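Local coordinates for protein probable porin (Pseudomonas aeruginosa, PDB 4FSP) that probably forms a channel through the outer membrane for small solutes, as a beta-barrel porin of the OprD family, at residues 72-77 with 142-147; 128-133 with 197-202; 269-272 with 278-281; 299-304 with 309-314; 326-331 with 336-341. All coordinates share one frame; numbering follows the deposited sequence.

Contact 1. Residues 72-77 with 142-147. With C8E ((hydroxyethyloxy)tri(ethyloxy)octane), chain H.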
# COMPACT_ATOMS: atom_id res chain seq x y z
N ASP A 72 4.40 -17.28 -11.82
CA ASP A 72 3.66 -16.07 -12.16
C ASP A 72 4.52 -15.20 -13.07
O ASP A 72 5.77 -15.20 -12.96
CB ASP A 72 3.26 -15.24 -10.92
CG ASP A 72 2.38 -16.01 -9.97
OD1 ASP A 72 1.79 -17.02 -10.40
OD2 ASP A 72 2.26 -15.60 -8.78
N LEU A 73 3.86 -14.46 -13.94
CA LEU A 73 4.54 -13.57 -14.87
C LEU A 73 3.83 -12.23 -14.92
O LEU A 73 2.60 -12.18 -15.07
CB LEU A 73 4.57 -14.17 -16.27
CG LEU A 73 5.60 -15.27 -16.50
CD1 LEU A 73 5.42 -15.88 -17.88
CD2 LEU A 73 6.97 -14.65 -16.37
N LEU A 74 4.60 -11.15 -14.81
CA LEU A 74 4.07 -9.81 -14.99
C LEU A 74 4.74 -9.14 -16.19
O LEU A 74 5.93 -8.85 -16.17
CB LEU A 74 4.29 -8.97 -13.73
CG LEU A 74 3.20 -8.94 -12.66
CD1 LEU A 74 3.58 -7.99 -11.52
CD2 LEU A 74 1.85 -8.55 -13.25
N GLY A 75 3.96 -8.92 -17.24
CA GLY A 75 4.45 -8.20 -18.40
C GLY A 75 3.90 -6.79 -18.38
O GLY A 75 2.67 -6.59 -18.35
N LYS A 76 4.79 -5.81 -18.38
CA LYS A 76 4.36 -4.41 -18.34
C LYS A 76 4.90 -3.63 -19.53
O LYS A 76 6.09 -3.71 -19.86
CB LYS A 76 4.80 -3.76 -17.03
CG LYS A 76 4.33 -4.52 -15.80
CD LYS A 76 5.32 -4.43 -14.65
CE LYS A 76 5.37 -3.04 -14.07
NZ LYS A 76 6.17 -3.04 -12.81
N LEU A 77 4.02 -2.88 -20.18
CA LEU A 77 4.43 -1.92 -21.19
C LEU A 77 3.90 -0.53 -20.84
O LEU A 77 2.71 -0.36 -20.55
CB LEU A 77 3.97 -2.35 -22.58
CG LEU A 77 4.43 -1.45 -23.74
CD1 LEU A 77 5.95 -1.48 -23.87
CD2 LEU A 77 3.77 -1.86 -25.05
N PRO A 142 2.66 -0.54 -9.78
CA PRO A 142 3.36 -0.61 -8.49
C PRO A 142 4.77 -1.15 -8.67
O PRO A 142 4.97 -1.92 -9.61
CB PRO A 142 2.52 -1.61 -7.69
CG PRO A 142 1.90 -2.49 -8.72
CD PRO A 142 1.66 -1.61 -9.94
N GLN A 143 5.72 -0.75 -7.83
CA GLN A 143 7.08 -1.26 -7.93
C GLN A 143 7.13 -2.77 -7.71
O GLN A 143 6.36 -3.32 -6.90
CB GLN A 143 8.01 -0.58 -6.92
CG GLN A 143 8.42 0.83 -7.29
CD GLN A 143 8.92 0.93 -8.72
OE1 GLN A 143 8.17 1.31 -9.63
NE2 GLN A 143 10.20 0.61 -8.93
N VAL A 144 8.03 -3.45 -8.43
CA VAL A 144 8.29 -4.86 -8.16
C VAL A 144 9.62 -5.04 -7.45
O VAL A 144 10.63 -4.51 -7.90
CB VAL A 144 8.28 -5.70 -9.45
CG1 VAL A 144 8.50 -7.17 -9.11
CG2 VAL A 144 6.96 -5.52 -10.16
N PHE A 145 9.60 -5.77 -6.34
CA PHE A 145 10.80 -6.04 -5.55
C PHE A 145 11.30 -7.44 -5.87
O PHE A 145 10.50 -8.34 -6.15
CB PHE A 145 10.49 -5.92 -4.04
CG PHE A 145 10.15 -4.51 -3.58
CD1 PHE A 145 8.90 -3.96 -3.83
CD2 PHE A 145 11.09 -3.74 -2.91
CE1 PHE A 145 8.59 -2.66 -3.42
CE2 PHE A 145 10.79 -2.44 -2.49
CZ PHE A 145 9.54 -1.89 -2.75
N GLN A 146 12.60 -7.64 -5.83
CA GLN A 146 13.14 -8.99 -6.02
C GLN A 146 13.50 -9.56 -4.66
O GLN A 146 14.03 -8.85 -3.80
CB GLN A 146 14.39 -9.00 -6.92
CG GLN A 146 14.17 -8.47 -8.35
CD GLN A 146 13.18 -9.30 -9.15
OE1 GLN A 146 13.14 -10.52 -9.04
NE2 GLN A 146 12.38 -8.63 -9.99
N GLY A 147 13.21 -10.84 -4.47
CA GLY A 147 13.64 -11.54 -3.29
C GLY A 147 12.87 -12.84 -3.11
O GLY A 147 12.50 -13.49 -4.09
C2 C8E H . 14.45 -5.82 -22.02
C3 C8E H . 12.96 -5.57 -21.83
C4 C8E H . 12.24 -6.87 -21.50
C5 C8E H . 11.05 -7.09 -22.43
C6 C8E H . 9.75 -6.76 -21.70
C7 C8E H . 8.53 -7.18 -22.52
C8 C8E H . 7.28 -7.26 -21.65
O9 C8E H . 6.22 -6.52 -22.23
C10 C8E H . 4.99 -7.20 -22.16
C11 C8E H . 3.85 -6.18 -22.28
O12 C8E H . 2.68 -6.91 -22.58
C13 C8E H . 1.49 -6.16 -22.54
C14 C8E H . 0.51 -6.87 -23.47
O HOH W 1 4.20 -3.84 -11.26
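K76 and V144 carry this contact, with L74 and P142 beside them. The polar link runs through one water. K76 NZ donates to it at 2.6 Å, and the water donates in turn to P142 O, also at 2.6 Å. The direct gap from K76 NZ to P142 O is 3.6 Å, and the water bridges it. The lysine chain is bent in the middle, at chi2 147° and chi3 70°. These bends carry the ammonium across to the 142-147 segment. The water, itself bonded to the carbonyl, should help to offset its charge.

The fold explains the spacing. Segment 72-77 is part of strand 67-80 in the barrel wall, and 142-147 leads out of a long excursion between strands 119-123 and 148-152. The two backbones stay far apart, with L74 and V144 CA atoms 9.4 Å from each other, so side chains must span the gap.

The packing is thin. V144 CG2 lies 3.7 Å from the ammonium atom K76 NZ, and the two side chains run past each other in opposite directions. The one apolar pair is the same methyl with L74 CD1, at a loose 4.4 Å. V144 also rests on R107 and D109 of the next wall strand, 105-116.

A C8E detergent molecule crosses the strand at 75-77. Its atom C10 is 3.9 Å from G75 CA, and its C11 is 3.8 Å from L77 CB.

Contact 2. Residues 128-133 with 197-202. With C8E ((hydroxyethyloxy)tri(ethyloxy)octane), chain G.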
# COMPACT_ATOMS: atom_id res chain seq x y z
N PRO A 128 5.02 -7.00 -2.19
CA PRO A 128 4.57 -7.26 -0.81
C PRO A 128 3.50 -6.27 -0.34
O PRO A 128 3.55 -5.07 -0.67
CB PRO A 128 5.84 -7.11 0.03
CG PRO A 128 6.99 -7.22 -0.97
CD PRO A 128 6.45 -6.63 -2.25
N LYS A 129 2.53 -6.77 0.42
CA LYS A 129 1.54 -5.92 1.07
C LYS A 129 1.63 -6.10 2.58
O LYS A 129 0.82 -6.81 3.17
CB LYS A 129 0.13 -6.25 0.60
CG LYS A 129 -0.10 -6.05 -0.90
CD LYS A 129 -1.58 -5.84 -1.21
CE LYS A 129 -2.28 -4.93 -0.18
NZ LYS A 129 -1.71 -3.55 -0.07
N LEU A 130 2.60 -5.44 3.21
CA LEU A 130 2.85 -5.61 4.64
C LEU A 130 2.96 -4.27 5.37
O LEU A 130 3.27 -3.24 4.76
CB LEU A 130 4.13 -6.42 4.84
CG LEU A 130 4.18 -7.81 4.22
CD1 LEU A 130 5.62 -8.31 4.24
CD2 LEU A 130 3.26 -8.75 4.99
N PRO A 131 2.74 -4.28 6.70
CA PRO A 131 2.80 -3.01 7.45
C PRO A 131 4.13 -2.29 7.27
O PRO A 131 4.21 -1.07 7.47
CB PRO A 131 2.63 -3.47 8.92
CG PRO A 131 1.81 -4.73 8.82
CD PRO A 131 2.32 -5.41 7.55
N THR A 132 5.16 -3.03 6.89
CA THR A 132 6.50 -2.47 6.74
C THR A 132 6.84 -2.21 5.28
O THR A 132 7.90 -1.65 4.98
CB THR A 132 7.56 -3.44 7.26
OG1 THR A 132 7.42 -4.69 6.57
CG2 THR A 132 7.39 -3.68 8.75
N ILE A 133 5.96 -2.65 4.39
CA ILE A 133 6.16 -2.43 2.96
C ILE A 133 4.87 -2.64 2.18
O ILE A 133 4.39 -3.77 2.06
CB ILE A 133 7.33 -3.28 2.41
CG1 ILE A 133 7.28 -3.32 0.88
CG2 ILE A 133 7.32 -4.68 3.04
CD1 ILE A 133 8.50 -3.98 0.26
N PHE A 197 16.66 -6.14 2.53
CA PHE A 197 15.59 -5.76 3.44
C PHE A 197 15.00 -7.04 4.00
O PHE A 197 14.50 -7.88 3.25
CB PHE A 197 14.51 -4.96 2.71
CG PHE A 197 13.42 -4.45 3.63
CD1 PHE A 197 13.60 -3.27 4.35
CD2 PHE A 197 12.23 -5.14 3.78
CE1 PHE A 197 12.61 -2.79 5.21
CE2 PHE A 197 11.24 -4.67 4.62
CZ PHE A 197 11.43 -3.49 5.34
N ASP A 198 15.05 -7.21 5.32
CA ASP A 198 14.53 -8.42 5.93
C ASP A 198 13.15 -8.18 6.48
O ASP A 198 12.83 -7.07 6.91
CB ASP A 198 15.47 -8.86 7.04
CG ASP A 198 16.88 -9.05 6.54
OD1 ASP A 198 17.04 -9.73 5.51
OD2 ASP A 198 17.82 -8.49 7.14
N LEU A 199 12.32 -9.22 6.47
CA LEU A 199 11.00 -9.09 7.07
C LEU A 199 10.53 -10.38 7.72
O LEU A 199 10.89 -11.48 7.29
CB LEU A 199 9.98 -8.57 6.05
CG LEU A 199 9.75 -9.46 4.83
CD1 LEU A 199 8.53 -10.33 5.06
CD2 LEU A 199 9.60 -8.61 3.53
N ALA A 200 9.71 -10.24 8.75
CA ALA A 200 9.13 -11.38 9.43
C ALA A 200 7.87 -10.88 10.09
O ALA A 200 7.81 -9.74 10.56
CB ALA A 200 10.08 -11.92 10.48
N GLY A 201 6.85 -11.72 10.13
CA GLY A 201 5.63 -11.31 10.76
C GLY A 201 4.70 -12.43 11.16
O GLY A 201 4.93 -13.61 10.86
N LEU A 202 3.62 -12.01 11.81
CA LEU A 202 2.64 -12.89 12.38
C LEU A 202 1.31 -12.12 12.39
O LEU A 202 1.27 -10.94 12.75
CB LEU A 202 3.11 -13.26 13.79
CG LEU A 202 2.28 -14.05 14.79
CD1 LEU A 202 3.21 -14.62 15.86
CD2 LEU A 202 1.24 -13.16 15.45
C1 C8E G . 19.46 -5.26 14.10
C2 C8E G . 19.71 -6.67 14.62
C3 C8E G . 18.78 -6.93 15.79
C4 C8E G . 18.04 -8.24 15.57
C5 C8E G . 16.55 -8.02 15.74
C6 C8E G . 15.76 -9.13 15.07
C7 C8E G . 14.37 -9.22 15.67
C8 C8E G . 13.42 -9.94 14.73
O9 C8E G . 12.55 -10.80 15.45
C10 C8E G . 11.24 -10.78 14.93
C11 C8E G . 10.58 -12.15 15.09
O12 C8E G . 9.25 -12.09 14.64
C13 C8E G . 8.60 -13.34 14.68
C14 C8E G . 7.45 -13.39 13.68
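L130 and L199 meet methyl to methyl, with L130 CD1 3.6 Å from L199 CD1. Their side chains cross at about a right angle. L199 has CG between its backbone N and carbonyl carbon (chi1 62°), and both its methyls turn to L130 CD1. The second patch is round the F197 ring. I133 CG2 approaches F197 CE2 obliquely at 4.2 Å, and T132 O lies 4.0 Å from F197 CZ.

A type I beta turn from L130 to I133 sets these groups. It is closed by I133 N to L130 O at 2.8 Å, and L130 N returns a bond to I133 O at 2.7 Å. On the other side, strand 193-205 is fixed in the barrel wall by backbone bonds to strands 158-168 and 210-219. I133 also packs on L165, and F197 on L219.

The two ends of the turn, L130 and I133, thus pair their backbone groups with each other. What it offers the wall is mainly hydrocarbon, so this inward-folded loop is held here by apolar packing.

Contact 3. Residues 269-272 with 278-281. With C8E ((hydroxyethyloxy)tri(ethyloxy)octane), chain C.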
# COMPACT_ATOMS: atom_id res chain seq x y z
N SER A 269 -7.63 4.51 13.38
CA SER A 269 -8.88 4.97 12.80
C SER A 269 -10.07 4.30 13.42
O SER A 269 -9.99 3.17 13.93
CB SER A 269 -8.94 4.71 11.30
OG SER A 269 -8.93 3.31 11.02
N LEU A 270 -11.20 5.00 13.31
CA LEU A 270 -12.49 4.52 13.74
C LEU A 270 -13.44 4.79 12.59
O LEU A 270 -13.60 5.95 12.18
CB LEU A 270 -12.93 5.32 14.97
CG LEU A 270 -14.04 4.66 15.75
CD1 LEU A 270 -13.60 3.27 16.14
CD2 LEU A 270 -14.33 5.49 16.98
N THR A 271 -14.07 3.75 12.06
CA THR A 271 -14.99 3.95 10.94
C THR A 271 -16.40 3.46 11.24
O THR A 271 -16.61 2.29 11.58
CB THR A 271 -14.50 3.25 9.68
OG1 THR A 271 -13.21 3.76 9.33
CG2 THR A 271 -15.49 3.48 8.53
N TYR A 272 -17.37 4.35 11.09
CA TYR A 272 -18.78 3.99 11.23
C TYR A 272 -19.38 3.74 9.85
O TYR A 272 -19.59 4.68 9.08
CB TYR A 272 -19.52 5.10 11.94
CG TYR A 272 -20.94 4.76 12.28
CD1 TYR A 272 -21.32 3.45 12.54
CD2 TYR A 272 -21.92 5.74 12.33
CE1 TYR A 272 -22.62 3.13 12.85
CE2 TYR A 272 -23.23 5.43 12.63
CZ TYR A 272 -23.58 4.13 12.89
OH TYR A 272 -24.88 3.82 13.20
N GLN A 278 -22.95 4.33 3.08
CA GLN A 278 -22.19 5.45 3.62
C GLN A 278 -21.17 5.00 4.66
O GLN A 278 -21.36 3.99 5.33
CB GLN A 278 -23.13 6.49 4.23
CG GLN A 278 -23.94 7.24 3.18
CD GLN A 278 -24.77 8.34 3.79
OE1 GLN A 278 -24.46 9.52 3.65
NE2 GLN A 278 -25.84 7.96 4.48
N ALA A 279 -20.10 5.78 4.80
CA ALA A 279 -19.10 5.54 5.85
C ALA A 279 -18.56 6.84 6.40
O ALA A 279 -18.27 7.78 5.66
CB ALA A 279 -17.95 4.66 5.31
N PHE A 280 -18.42 6.90 7.72
CA PHE A 280 -17.83 8.07 8.36
C PHE A 280 -16.61 7.63 9.16
O PHE A 280 -16.67 6.69 9.94
CB PHE A 280 -18.83 8.75 9.29
CG PHE A 280 -20.15 9.09 8.65
CD1 PHE A 280 -21.17 8.16 8.58
CD2 PHE A 280 -20.39 10.36 8.17
CE1 PHE A 280 -22.38 8.48 8.01
CE2 PHE A 280 -21.61 10.69 7.61
CZ PHE A 280 -22.60 9.74 7.52
N GLY A 281 -15.50 8.32 8.96
CA GLY A 281 -14.26 7.88 9.53
C GLY A 281 -13.54 9.01 10.24
O GLY A 281 -13.59 10.17 9.84
C1 C8E C . -19.34 15.87 2.70
C2 C8E C . -20.20 15.33 3.84
C3 C8E C . -21.47 14.67 3.30
C4 C8E C . -22.29 14.01 4.40
C5 C8E C . -23.62 13.46 3.88
C6 C8E C . -24.25 12.57 4.95
C7 C8E C . -25.69 12.15 4.67
C8 C8E C . -26.16 11.32 5.87
O9 C8E C . -27.56 11.23 6.00
C10 C8E C . -28.03 9.93 5.70
C11 C8E C . -28.28 9.15 6.98
O12 C8E C . -28.20 7.76 6.70
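Strands 269-272 and 278-281 run antiparallel, their axes 4.5 Å apart at closest and their directions 153° from each other. Y272 and F280 form a hydrogen-bonded pair. Y272 N donates to F280 O at 2.7 Å, and F280 N donates back to Y272 O at 2.9 Å. T271 and G281 form the neighbouring non-hydrogen-bonded pair, where CA-H...O contacts add to the join. G281 CA lies 3.3 Å from L270 O, and T271 CA lies 3.4 Å from F280 O.

Y272 and F280 project from the same side of the hairpin, yet their rings diverge. The tyrosine has CG anti to the backbone N (chi1 -173°), while the phenylalanine has CG anti to the carbonyl carbon (chi1 -54°). The edge of the F280 ring instead comes near Y272 O, with CD1 at 3.9 Å. Its far edge faces C6 of a C8E detergent molecule. The F280 ring also meets that of Y324 on the next strand.

Q278 reaches out in an extended chain and meets the detergent with its amide, OE1 3.1 Å from C8E C7. Its OE1 is hydrogen-bonded to Y324 OH.

The strands belong to the barrel hairpin 262-273 with 278-288. The union rests on paired backbone groups, while the F280 ring and the Q278 amide meet detergent. This is consistent with a surface turned to the membrane.

Contact 4. Residues 299-304 with 309-314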
# COMPACT_ATOMS: atom_id res chain seq x y z
N THR A 299 7.25 2.84 -2.04
CA THR A 299 6.15 2.31 -1.23
C THR A 299 5.29 3.44 -0.68
O THR A 299 5.75 4.57 -0.57
CB THR A 299 6.68 1.47 -0.02
OG1 THR A 299 7.20 2.33 1.00
CG2 THR A 299 7.77 0.48 -0.48
N ASP A 300 4.04 3.15 -0.34
CA ASP A 300 3.25 4.03 0.52
C ASP A 300 3.49 3.63 1.98
O ASP A 300 3.62 2.43 2.30
CB ASP A 300 1.76 3.89 0.24
CG ASP A 300 1.35 4.44 -1.10
OD1 ASP A 300 2.14 5.19 -1.73
OD2 ASP A 300 0.22 4.14 -1.53
N PRO A 301 3.52 4.63 2.88
CA PRO A 301 3.69 4.32 4.31
C PRO A 301 2.40 3.72 4.87
O PRO A 301 1.31 4.20 4.55
CB PRO A 301 3.93 5.70 4.93
CG PRO A 301 3.09 6.66 4.01
CD PRO A 301 3.16 6.04 2.63
N TYR A 302 2.51 2.69 5.70
CA TYR A 302 1.32 2.09 6.31
C TYR A 302 0.76 2.96 7.44
O TYR A 302 0.79 2.57 8.61
CB TYR A 302 1.67 0.71 6.85
CG TYR A 302 0.47 -0.14 7.18
CD1 TYR A 302 -0.48 -0.44 6.21
CD2 TYR A 302 0.31 -0.68 8.45
CE1 TYR A 302 -1.58 -1.26 6.50
CE2 TYR A 302 -0.79 -1.50 8.75
CZ TYR A 302 -1.73 -1.78 7.78
OH TYR A 302 -2.81 -2.59 8.07
N LEU A 303 0.24 4.14 7.09
CA LEU A 303 -0.29 5.06 8.10
C LEU A 303 -1.74 5.42 7.77
O LEU A 303 -2.09 5.51 6.59
CB LEU A 303 0.57 6.33 8.13
CG LEU A 303 2.04 6.22 8.55
CD1 LEU A 303 2.78 7.52 8.24
CD2 LEU A 303 2.12 5.93 10.04
N VAL A 304 -2.60 5.63 8.77
CA VAL A 304 -3.97 5.98 8.40
C VAL A 304 -4.12 7.41 7.90
O VAL A 304 -4.92 7.66 7.00
CB VAL A 304 -5.07 5.62 9.45
CG1 VAL A 304 -4.56 4.66 10.50
CG2 VAL A 304 -5.70 6.85 10.05
N TYR A 309 -1.35 13.19 -1.25
CA TYR A 309 -0.03 13.82 -1.35
C TYR A 309 0.82 13.66 -0.09
O TYR A 309 1.97 13.23 -0.16
CB TYR A 309 -0.16 15.30 -1.70
CG TYR A 309 1.18 15.98 -1.86
CD1 TYR A 309 2.01 15.67 -2.93
CD2 TYR A 309 1.62 16.92 -0.94
CE1 TYR A 309 3.25 16.28 -3.08
CE2 TYR A 309 2.85 17.54 -1.08
CZ TYR A 309 3.66 17.22 -2.15
OH TYR A 309 4.88 17.84 -2.29
N ASN A 310 0.27 14.04 1.06
CA ASN A 310 1.09 14.12 2.28
C ASN A 310 0.85 12.94 3.19
O ASN A 310 -0.22 12.32 3.15
CB ASN A 310 0.82 15.43 3.04
CG ASN A 310 1.81 15.67 4.17
OD1 ASN A 310 3.03 15.60 3.98
ND2 ASN A 310 1.28 15.96 5.37
N ASP A 311 1.85 12.64 4.02
CA ASP A 311 1.77 11.48 4.91
C ASP A 311 1.75 11.90 6.38
O ASP A 311 1.71 11.06 7.28
CB ASP A 311 2.93 10.52 4.64
CG ASP A 311 4.29 11.19 4.80
OD1 ASP A 311 4.34 12.38 5.18
OD2 ASP A 311 5.32 10.53 4.54
N PHE A 312 1.77 13.21 6.62
CA PHE A 312 1.68 13.75 7.96
C PHE A 312 2.59 13.00 8.91
O PHE A 312 2.13 12.52 9.95
CB PHE A 312 0.22 13.73 8.42
CG PHE A 312 -0.66 14.59 7.57
CD1 PHE A 312 -1.19 14.10 6.37
CD2 PHE A 312 -0.93 15.91 7.93
CE1 PHE A 312 -1.98 14.90 5.56
CE2 PHE A 312 -1.72 16.72 7.12
CZ PHE A 312 -2.23 16.22 5.93
N ALA A 313 3.86 12.90 8.53
CA ALA A 313 4.81 12.06 9.25
C ALA A 313 6.13 12.76 9.52
O ALA A 313 7.18 12.11 9.57
CB ALA A 313 5.03 10.74 8.50
N GLU A 314 6.09 14.07 9.69
CA GLU A 314 7.23 14.82 10.20
C GLU A 314 7.46 14.46 11.66
O GLU A 314 6.52 14.07 12.36
CB GLU A 314 6.99 16.33 10.10
CG GLU A 314 6.91 16.83 8.68
CD GLU A 314 8.19 16.59 7.91
OE1 GLU A 314 9.27 16.98 8.42
OE2 GLU A 314 8.13 16.00 6.80
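P301 and D311 set their side chains at about a right angle, with P301 CG 3.9 Å from D311 CB. Turned by chi1 57°, the aspartate is touched at its methylene, not at its carboxylate. The carboxylate is held outside the two segments. OD1 makes a salt bridge to R187, and OD2 is hydrogen-bonded to Y295.

L303 comes in beside the proline and touches with one branch. Its CD1 is 3.8 Å from D311 O and 3.9 Å from A313 CB, so the methyl spans two residues of the opposite segment. L303 N bonds to P301 O at 2.8 Å across an inverse gamma turn centred on Y302. That turn brings the proline and leucine to the same partner.

Within 309-314, N310 ND2 sits 3.1 Å above the centre of the F312 ring. Q285 of strand 278-288 donates to both D311 O and F312 O.

Both segments belong to the long loop between strands 278-288 and 318-327. Their mutual contact is mainly van der Waals packing, while the buried acid and carbonyls of 311-312 draw their bonds from R187, Y295 and Q285. Y295 and Q285 do both jobs, since they also pack on P301 and L303.

Contact 5. Residues 326-331 with 336-341. With C8E ((hydroxyethyloxy)tri(ethyloxy)octane), chain F.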
# COMPACT_ATOMS: atom_id res chain seq x y z
N CYS A 326 -19.30 7.47 0.15
CA CYS A 326 -20.66 7.15 -0.28
C CYS A 326 -20.67 6.27 -1.52
O CYS A 326 -20.03 6.59 -2.52
CB CYS A 326 -21.46 8.42 -0.54
SG CYS A 326 -23.18 8.10 -1.01
N ASP A 327 -21.40 5.16 -1.44
CA ASP A 327 -21.65 4.29 -2.58
C ASP A 327 -23.06 4.60 -3.06
O ASP A 327 -24.01 4.50 -2.29
CB ASP A 327 -21.56 2.82 -2.16
CG ASP A 327 -21.59 1.86 -3.35
OD1 ASP A 327 -21.98 2.26 -4.46
OD2 ASP A 327 -21.22 0.68 -3.17
N PHE A 328 -23.20 4.97 -4.33
CA PHE A 328 -24.53 5.32 -4.82
C PHE A 328 -25.25 4.08 -5.34
O PHE A 328 -26.33 4.18 -5.92
CB PHE A 328 -24.45 6.43 -5.87
CG PHE A 328 -23.88 7.71 -5.32
CD1 PHE A 328 -24.67 8.60 -4.61
CD2 PHE A 328 -22.53 8.02 -5.50
CE1 PHE A 328 -24.14 9.78 -4.09
CE2 PHE A 328 -22.00 9.20 -4.98
CZ PHE A 328 -22.81 10.08 -4.27
N ALA A 329 -24.66 2.91 -5.11
CA ALA A 329 -25.26 1.67 -5.59
C ALA A 329 -26.60 1.33 -4.91
O ALA A 329 -27.64 1.33 -5.58
CB ALA A 329 -24.27 0.49 -5.51
N PRO A 330 -26.60 1.09 -3.58
CA PRO A 330 -27.90 0.73 -3.01
C PRO A 330 -28.81 1.94 -2.86
O PRO A 330 -29.75 1.92 -2.07
CB PRO A 330 -27.53 0.17 -1.63
CG PRO A 330 -26.31 0.92 -1.25
CD PRO A 330 -25.56 1.21 -2.53
N LEU A 331 -28.52 2.99 -3.63
CA LEU A 331 -29.33 4.19 -3.63
C LEU A 331 -29.88 4.44 -5.03
O LEU A 331 -30.81 5.22 -5.21
CB LEU A 331 -28.50 5.37 -3.14
CG LEU A 331 -27.85 5.12 -1.78
CD1 LEU A 331 -26.87 6.23 -1.41
CD2 LEU A 331 -28.90 4.95 -0.69
N LEU A 336 -21.10 4.10 -9.18
CA LEU A 336 -20.73 5.45 -8.77
C LEU A 336 -20.41 5.49 -7.29
O LEU A 336 -21.23 5.12 -6.45
CB LEU A 336 -21.85 6.45 -9.09
CG LEU A 336 -21.49 7.93 -8.84
CD1 LEU A 336 -20.36 8.34 -9.77
CD2 LEU A 336 -22.70 8.87 -9.00
N SER A 337 -19.22 5.95 -6.97
CA SER A 337 -18.81 6.10 -5.58
C SER A 337 -18.13 7.43 -5.42
O SER A 337 -17.62 7.99 -6.40
CB SER A 337 -17.84 4.99 -5.19
OG SER A 337 -16.71 5.01 -6.05
N LEU A 338 -18.08 7.92 -4.19
CA LEU A 338 -17.46 9.19 -3.89
C LEU A 338 -16.76 9.11 -2.54
O LEU A 338 -17.24 8.42 -1.63
CB LEU A 338 -18.52 10.29 -3.93
CG LEU A 338 -18.42 11.61 -3.19
CD1 LEU A 338 -19.25 12.66 -3.93
CD2 LEU A 338 -18.93 11.45 -1.76
N MET A 339 -15.62 9.78 -2.40
CA MET A 339 -14.94 9.87 -1.11
C MET A 339 -14.37 11.27 -0.93
O MET A 339 -13.90 11.88 -1.89
CB MET A 339 -13.82 8.82 -0.99
CG MET A 339 -13.06 8.83 0.35
SD MET A 339 -11.76 10.08 0.50
CE MET A 339 -10.41 9.24 -0.33
N THR A 340 -14.43 11.78 0.30
CA THR A 340 -13.77 13.03 0.65
C THR A 340 -13.14 12.89 2.02
O THR A 340 -13.71 12.25 2.90
CB THR A 340 -14.76 14.19 0.79
OG1 THR A 340 -15.85 14.00 -0.13
CG2 THR A 340 -14.05 15.50 0.50
N ARG A 341 -11.98 13.50 2.21
CA ARG A 341 -11.33 13.45 3.51
C ARG A 341 -10.53 14.72 3.76
O ARG A 341 -10.05 15.37 2.83
CB ARG A 341 -10.43 12.20 3.63
CG ARG A 341 -9.41 12.07 2.49
CD ARG A 341 -8.60 10.76 2.61
NE ARG A 341 -7.68 10.59 1.48
CZ ARG A 341 -7.01 9.48 1.22
NH1 ARG A 341 -7.14 8.43 2.02
NH2 ARG A 341 -6.21 9.41 0.16
C7 C8E F . -20.90 14.61 -6.89
C8 C8E F . -21.81 13.55 -6.28
O9 C8E F . -23.13 13.63 -6.79
C10 C8E F . -23.55 12.43 -7.42
C11 C8E F . -24.87 11.96 -6.80
O12 C8E F . -25.96 12.03 -7.70
C13 C8E F . -26.84 10.92 -7.58
C14 C8E F . -27.79 10.83 -8.77
O15 C8E F . -29.13 10.98 -8.34
C16 C8E F . -30.13 10.81 -9.33
C17 C8E F . -29.82 9.65 -10.27
O18 C8E F . -30.44 8.48 -9.79
C19 C8E F . -31.79 8.40 -10.18
C20 C8E F . -32.05 7.03 -10.78
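A beta hairpin of the barrel, strand 318-327 with strand 336-346, comes to its turn here. Its last antiparallel pairs are held by backbone bonds. C326 N donates to L338 O, and L338 N returns one to C326 O, both at 2.9 Å. Beyond D327 and S337, F328 N reaches L336 O, again at 2.9 Å and nearly along the C=O axis.

F328 carries the side-chain contact. Its chi1 of -62° lays the ring edge alongside the second strand, with CD2 3.5 Å from L336 CG and CE2 3.8 Å from L338 CB. C326 SG stands 3.6 Å above one ring face, offset toward the rim. C11 of a C8E detergent molecule lies over the opposite face, 3.6 Å from F328 CE1, so the ring is sandwiched between sulfur and detergent. L338 CD1 touches the same detergent.

As the chain leaves the strand, D327 OD1 accepts from A329 N at 2.8 Å. This is an Asx turn, and the donor comes from above the carboxylate plane.

The hairpin continues the wall on both flanks. D327 bonds through its backbone to G277, near strand 278-288. S337, M339 and R341 pair with strand 358-368, and R341 also makes a salt bridge to D362.

Contacts 1 and 2 interleave along the chain; contacts 3, 4 and 5 follow in series. Contacts 3 and 5 lie in consecutive barrel hairpins, their centres 13 Å apart, and are joined through neighbouring strands 278-288 and 318-327. Contacts 1, 2 and 4 involve loops folded inward, linked by packing. F145 of contact 1 touches P128 and I133 of contact 2 and T299 of contact 4. I133 also meets T299, and strands 134-135 and 299-300 pair just beyond. S269 ties contact 3 to V304 of contact 4. Contacts 1 and 3 lie about 34 Å apart between centres. The inner loops thus form a connected set, tied to the wall, consistent with a narrowed porin channel.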